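Local coordinates for protein Nsp15 (Middle East respiratory syndrome-related coronavirus, PDB 5YVD) that probably cleaves RNA at uridylates as a hexameric viral endoribonuclease of the EndoU family, at residues A[22-34]-A[43-55]. Numbering follows the deposited sequence.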
loop_
_atom_site.group_PDB
_atom_site.type_symbol
_atom_site.label_atom_id
_atom_site.label_comp_id
_atom_site.label_asym_id
_atom_site.label_seq_id
_atom_site.Cartn_x
_atom_site.Cartn_y
_atom_site.Cartn_z
ATOM N N LEU A 22 12.789 -21.813 0.468
ATOM C CA LEU A 22 11.355 -21.942 0.235
ATOM C C LEU A 22 10.888 -20.827 -0.697
ATOM O O LEU A 22 11.460 -19.766 -0.709
ATOM C CB LEU A 22 10.593 -21.864 1.555
ATOM C CG LEU A 22 10.693 -23.072 2.509
ATOM C CD1 LEU A 22 9.777 -22.829 3.703
ATOM C CD2 LEU A 22 10.366 -24.412 1.846
ATOM N N PRO A 23 9.845 -21.060 -1.493
ATOM C CA PRO A 23 9.360 -19.914 -2.278
ATOM C C PRO A 23 8.640 -18.921 -1.376
ATOM O O PRO A 23 7.924 -19.335 -0.481
ATOM C CB PRO A 23 8.401 -20.536 -3.290
ATOM C CG PRO A 23 8.110 -21.918 -2.793
ATOM C CD PRO A 23 9.048 -22.281 -1.681
ATOM N N VAL A 24 8.854 -17.628 -1.614
ATOM C CA VAL A 24 8.345 -16.543 -0.777
ATOM C C VAL A 24 7.730 -15.441 -1.648
ATOM O O VAL A 24 8.332 -15.038 -2.644
ATOM C CB VAL A 24 9.499 -15.903 0.029
ATOM C CG1 VAL A 24 9.036 -14.675 0.798
ATOM C CG2 VAL A 24 10.105 -16.907 0.997
ATOM N N ALA A 25 6.550 -14.952 -1.272
ATOM C CA ALA A 25 6.040 -13.652 -1.770
ATOM C C ALA A 25 6.088 -12.568 -0.712
ATOM O O ALA A 25 5.779 -12.814 0.428
ATOM C CB ALA A 25 4.611 -13.802 -2.271
ATOM N N VAL A 26 6.479 -11.368 -1.095
ATOM C CA VAL A 26 6.371 -10.188 -0.207
ATOM C C VAL A 26 5.246 -9.274 -0.685
ATOM O O VAL A 26 5.374 -8.603 -1.704
ATOM C CB VAL A 26 7.654 -9.332 -0.171
ATOM C CG1 VAL A 26 7.513 -8.195 0.835
ATOM C CG2 VAL A 26 8.867 -10.186 0.168
ATOM N N VAL A 27 4.160 -9.232 0.072
ATOM C CA VAL A 27 2.976 -8.561 -0.368
ATOM C C VAL A 27 2.631 -7.509 0.657
ATOM O O VAL A 27 2.019 -7.801 1.683
ATOM C CB VAL A 27 1.792 -9.547 -0.537
ATOM C CG1 VAL A 27 0.654 -8.870 -1.302
ATOM C CG2 VAL A 27 2.230 -10.841 -1.230
ATOM N N ASN A 28 3.020 -6.276 0.340
ATOM C CA ASN A 28 2.808 -5.107 1.181
ATOM C C ASN A 28 3.479 -5.373 2.529
ATOM O O ASN A 28 4.687 -5.547 2.599
ATOM C CB ASN A 28 1.303 -4.784 1.316
ATOM C CG ASN A 28 0.642 -4.466 -0.020
ATOM O OD1 ASN A 28 -0.428 -4.983 -0.307
ATOM N ND2 ASN A 28 1.275 -3.612 -0.842
ATOM N N ASP A 29 2.678 -5.427 3.585
ATOM C CA ASP A 29 3.172 -5.663 4.925
ATOM C C ASP A 29 3.349 -7.153 5.280
ATOM O O ASP A 29 3.763 -7.468 6.399
ATOM C CB ASP A 29 2.197 -5.007 5.900
ATOM C CG ASP A 29 0.819 -5.655 5.864
ATOM O OD1 ASP A 29 0.210 -5.852 6.932
ATOM O OD2 ASP A 29 0.354 -6.001 4.754
ATOM N N LYS A 30 3.071 -8.069 4.346
ATOM C CA LYS A 30 3.059 -9.504 4.680
ATOM C C LYS A 30 4.070 -10.383 3.937
ATOM O O LYS A 30 4.567 -10.039 2.867
ATOM C CB LYS A 30 1.655 -10.070 4.486
ATOM C CG LYS A 30 0.623 -9.405 5.382
ATOM C CD LYS A 30 -0.788 -9.942 5.159
ATOM C CE LYS A 30 -1.831 -8.840 5.283
ATOM N NZ LYS A 30 -1.833 -8.249 6.646
ATOM N N ILE A 31 4.368 -11.528 4.542
ATOM C CA ILE A 31 5.183 -12.564 3.921
ATOM C C ILE A 31 4.370 -13.872 3.780
ATOM O O ILE A 31 3.776 -14.357 4.746
ATOM C CB ILE A 31 6.444 -12.830 4.743
ATOM C CG1 ILE A 31 7.297 -11.567 4.844
ATOM C CG2 ILE A 31 7.249 -13.972 4.143
ATOM C CD1 ILE A 31 8.184 -11.291 3.656
ATOM N N PHE A 32 4.331 -14.418 2.559
ATOM C CA PHE A 32 3.667 -15.695 2.311
ATOM C C PHE A 32 4.626 -16.719 1.772
ATOM O O PHE A 32 5.589 -16.355 1.134
ATOM C CB PHE A 32 2.574 -15.522 1.287
ATOM C CG PHE A 32 1.454 -14.651 1.737
ATOM C CD1 PHE A 32 0.274 -15.201 2.183
ATOM C CD2 PHE A 32 1.564 -13.281 1.667
ATOM C CE1 PHE A 32 -0.768 -14.387 2.584
ATOM C CE2 PHE A 32 0.515 -12.466 2.032
ATOM C CZ PHE A 32 -0.646 -13.016 2.494
ATOM N N THR A 33 4.340 -17.993 1.991
ATOM C CA THR A 33 5.145 -19.068 1.389
ATOM C C THR A 33 4.237 -20.120 0.775
ATOM O O THR A 33 3.183 -20.424 1.313
ATOM C CB THR A 33 6.093 -19.713 2.443
ATOM O OG1 THR A 33 7.116 -20.502 1.817
ATOM C CG2 THR A 33 5.321 -20.577 3.435
ATOM N N LYS A 34 4.636 -20.683 -0.360
ATOM C CA LYS A 34 3.885 -21.802 -0.944
ATOM C C LYS A 34 4.092 -23.005 -0.061
ATOM O O LYS A 34 5.211 -23.301 0.293
ATOM C CB LYS A 34 4.330 -22.117 -2.378
ATOM C CG LYS A 34 3.365 -21.635 -3.454
ATOM C CD LYS A 34 3.978 -21.685 -4.856
ATOM C CE LYS A 34 4.121 -23.096 -5.421
ATOM N NZ LYS A 34 2.798 -23.730 -5.670
ATOM N N PHE A 43 4.259 -13.851 8.302
ATOM C CA PHE A 43 4.717 -12.667 9.023
ATOM C C PHE A 43 3.870 -11.439 8.706
ATOM O O PHE A 43 3.378 -11.277 7.580
ATOM C CB PHE A 43 6.188 -12.414 8.688
ATOM C CG PHE A 43 6.801 -11.285 9.450
ATOM C CD1 PHE A 43 7.157 -11.450 10.772
ATOM C CD2 PHE A 43 7.051 -10.060 8.827
ATOM C CE1 PHE A 43 7.745 -10.410 11.482
ATOM C CE2 PHE A 43 7.622 -9.012 9.526
ATOM C CZ PHE A 43 7.975 -9.189 10.859
ATOM N N GLU A 44 3.717 -10.582 9.717
ATOM C CA GLU A 44 2.907 -9.360 9.627
ATOM C C GLU A 44 3.771 -8.189 10.142
ATOM O O GLU A 44 4.018 -8.023 11.354
ATOM C CB GLU A 44 1.602 -9.528 10.419
ATOM C CG GLU A 44 0.432 -8.639 9.987
ATOM C CD GLU A 44 -0.936 -9.309 10.178
ATOM O OE1 GLU A 44 -1.146 -10.372 9.556
ATOM O OE2 GLU A 44 -1.796 -8.775 10.928
ATOM N N ASN A 45 4.271 -7.409 9.197
ATOM C CA ASN A 45 5.141 -6.314 9.497
ATOM C C ASN A 45 4.424 -5.267 10.292
ATOM O O ASN A 45 3.467 -4.684 9.789
ATOM C CB ASN A 45 5.605 -5.677 8.191
ATOM C CG ASN A 45 6.686 -4.661 8.400
ATOM O OD1 ASN A 45 7.158 -4.451 9.516
ATOM N ND2 ASN A 45 7.115 -4.042 7.315
ATOM N N LYS A 46 4.899 -4.988 11.506
ATOM C CA LYS A 46 4.424 -3.821 12.271
ATOM C C LYS A 46 5.523 -2.792 12.495
ATOM O O LYS A 46 5.437 -1.967 13.386
ATOM C CB LYS A 46 3.861 -4.267 13.615
ATOM C CG LYS A 46 2.905 -5.445 13.541
ATOM C CD LYS A 46 1.734 -5.154 12.625
ATOM C CE LYS A 46 0.544 -6.025 12.981
ATOM N NZ LYS A 46 -0.701 -5.409 12.436
ATOM N N THR A 47 6.526 -2.824 11.638
ATOM C CA THR A 47 7.754 -2.054 11.771
ATOM C C THR A 47 7.705 -0.891 10.812
ATOM O O THR A 47 6.807 -0.823 9.962
ATOM C CB THR A 47 8.931 -2.970 11.412
ATOM O OG1 THR A 47 8.927 -4.053 12.346
ATOM C CG2 THR A 47 10.216 -2.305 11.560
ATOM N N THR A 48 8.651 0.040 10.950
ATOM C CA THR A 48 8.867 1.065 9.922
ATOM C C THR A 48 9.875 0.603 8.897
ATOM O O THR A 48 10.291 1.404 8.048
ATOM C CB THR A 48 9.352 2.428 10.501
ATOM O OG1 THR A 48 10.684 2.297 11.043
ATOM C CG2 THR A 48 8.324 2.987 11.541
ATOM N N LEU A 49 10.228 -0.682 8.938
ATOM C CA LEU A 49 11.236 -1.244 8.045
ATOM C C LEU A 49 10.587 -2.045 6.885
ATOM O O LEU A 49 9.449 -2.514 6.996
ATOM C CB LEU A 49 12.198 -2.128 8.818
ATOM C CG LEU A 49 13.062 -1.430 9.861
ATOM C CD1 LEU A 49 13.811 -2.447 10.692
ATOM C CD2 LEU A 49 14.064 -0.477 9.216
ATOM N N PRO A 50 11.310 -2.195 5.770
ATOM C CA PRO A 50 10.811 -2.960 4.679
ATOM C C PRO A 50 10.441 -4.355 5.161
ATOM O O PRO A 50 11.222 -5.013 5.860
ATOM C CB PRO A 50 11.996 -3.007 3.732
ATOM C CG PRO A 50 12.739 -1.763 4.015
ATOM C CD PRO A 50 12.689 -1.766 5.501
ATOM N N THR A 51 9.250 -4.788 4.775
ATOM C CA THR A 51 8.725 -6.032 5.221
ATOM C C THR A 51 9.741 -7.177 5.213
ATOM O O THR A 51 9.805 -7.963 6.179
ATOM C CB THR A 51 7.525 -6.406 4.365
ATOM O OG1 THR A 51 6.524 -5.412 4.509
ATOM C CG2 THR A 51 6.949 -7.705 4.835
ATOM N N ASN A 52 10.520 -7.311 4.141
ATOM C CA ASN A 52 11.411 -8.474 4.042
ATOM C C ASN A 52 12.560 -8.419 5.067
ATOM O O ASN A 52 13.114 -9.445 5.444
ATOM C CB ASN A 52 11.961 -8.655 2.624
ATOM C CG ASN A 52 12.752 -7.473 2.160
ATOM O OD1 ASN A 52 12.321 -6.337 2.319
ATOM N ND2 ASN A 52 13.918 -7.725 1.590
ATOM N N ILE A 53 12.888 -7.214 5.521
ATOM C CA ILE A 53 13.970 -6.996 6.465
ATOM C C ILE A 53 13.462 -7.215 7.877
ATOM O O ILE A 53 14.141 -7.848 8.710
ATOM C CB ILE A 53 14.516 -5.557 6.355
ATOM C CG1 ILE A 53 15.069 -5.304 4.964
ATOM C CG2 ILE A 53 15.638 -5.315 7.357
ATOM C CD1 ILE A 53 16.405 -5.957 4.703
ATOM N N ALA A 54 12.267 -6.686 8.137
ATOM C CA ALA A 54 11.637 -6.817 9.431
ATOM C C ALA A 54 11.468 -8.290 9.758
ATOM O O ALA A 54 11.682 -8.724 10.878
ATOM C CB ALA A 54 10.301 -6.123 9.429
ATOM N N PHE A 55 11.107 -9.054 8.747
ATOM C CA PHE A 55 10.984 -10.499 8.847
ATOM C C PHE A 55 12.299 -11.171 9.154
ATOM O O PHE A 55 12.313 -12.189 9.852
ATOM C CB PHE A 55 10.439 -11.029 7.513
ATOM C CG PHE A 55 10.457 -12.529 7.376
ATOM C CD1 PHE A 55 9.781 -13.338 8.279
ATOM C CD2 PHE A 55 11.098 -13.124 6.305
ATOM C CE1 PHE A 55 9.772 -14.708 8.119
ATOM C CE2 PHE A 55 11.110 -14.487 6.154
ATOM C CZ PHE A 55 10.444 -15.277 7.059
#
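Thr51, in the first turn of helix 51-59, meets the tight turn between strands 24-27 and 30-35 through its hydroxyl: OG1 donates to Asn28 O at 2.7 Å, in the carbonyl plane and on a lone pair. With OG1 beside the backbone N (chi1 -61°) and turned to the hairpin, the CG2 methyl slides past Ile31 CG1, pointing the opposite way, at 3.9 Å, while CB packs against Val26 CG1. Ile31 lies between helix and sheet, with CG2 over one face of the Phe55 ring, CG1 against Phe55 CB and CB on Phe43 CB at 4.0 Å. Next along the turn, Asp29 O accepts from Asn45 N (2.8 Å, 165° at the hydrogen), where strand 38-44 ends. On the face that carries Lys30 and Glu44, Lys30 NZ forms a salt bridge to Asp29 OD1, from the turn, at 3.2 Å and a long one to Glu44 OE1 at 3.7 Å, probably easing the proximity of the two carboxylates. In the second shell, the Asn45 amide orients Thr51: ND2 donates to both Thr51 OG1 and Leu49 O, while OD1 accepts from Thr47 N in an Asx turn. Outside, Asn52 hydrogen-bonds Val24 and Val26 of a second subunit. A type II' hairpin, extended to a three-stranded antiparallel sheet and packed against a helix, thus forms part of the N-terminal oligomerisation domain of coronavirus Nsp15.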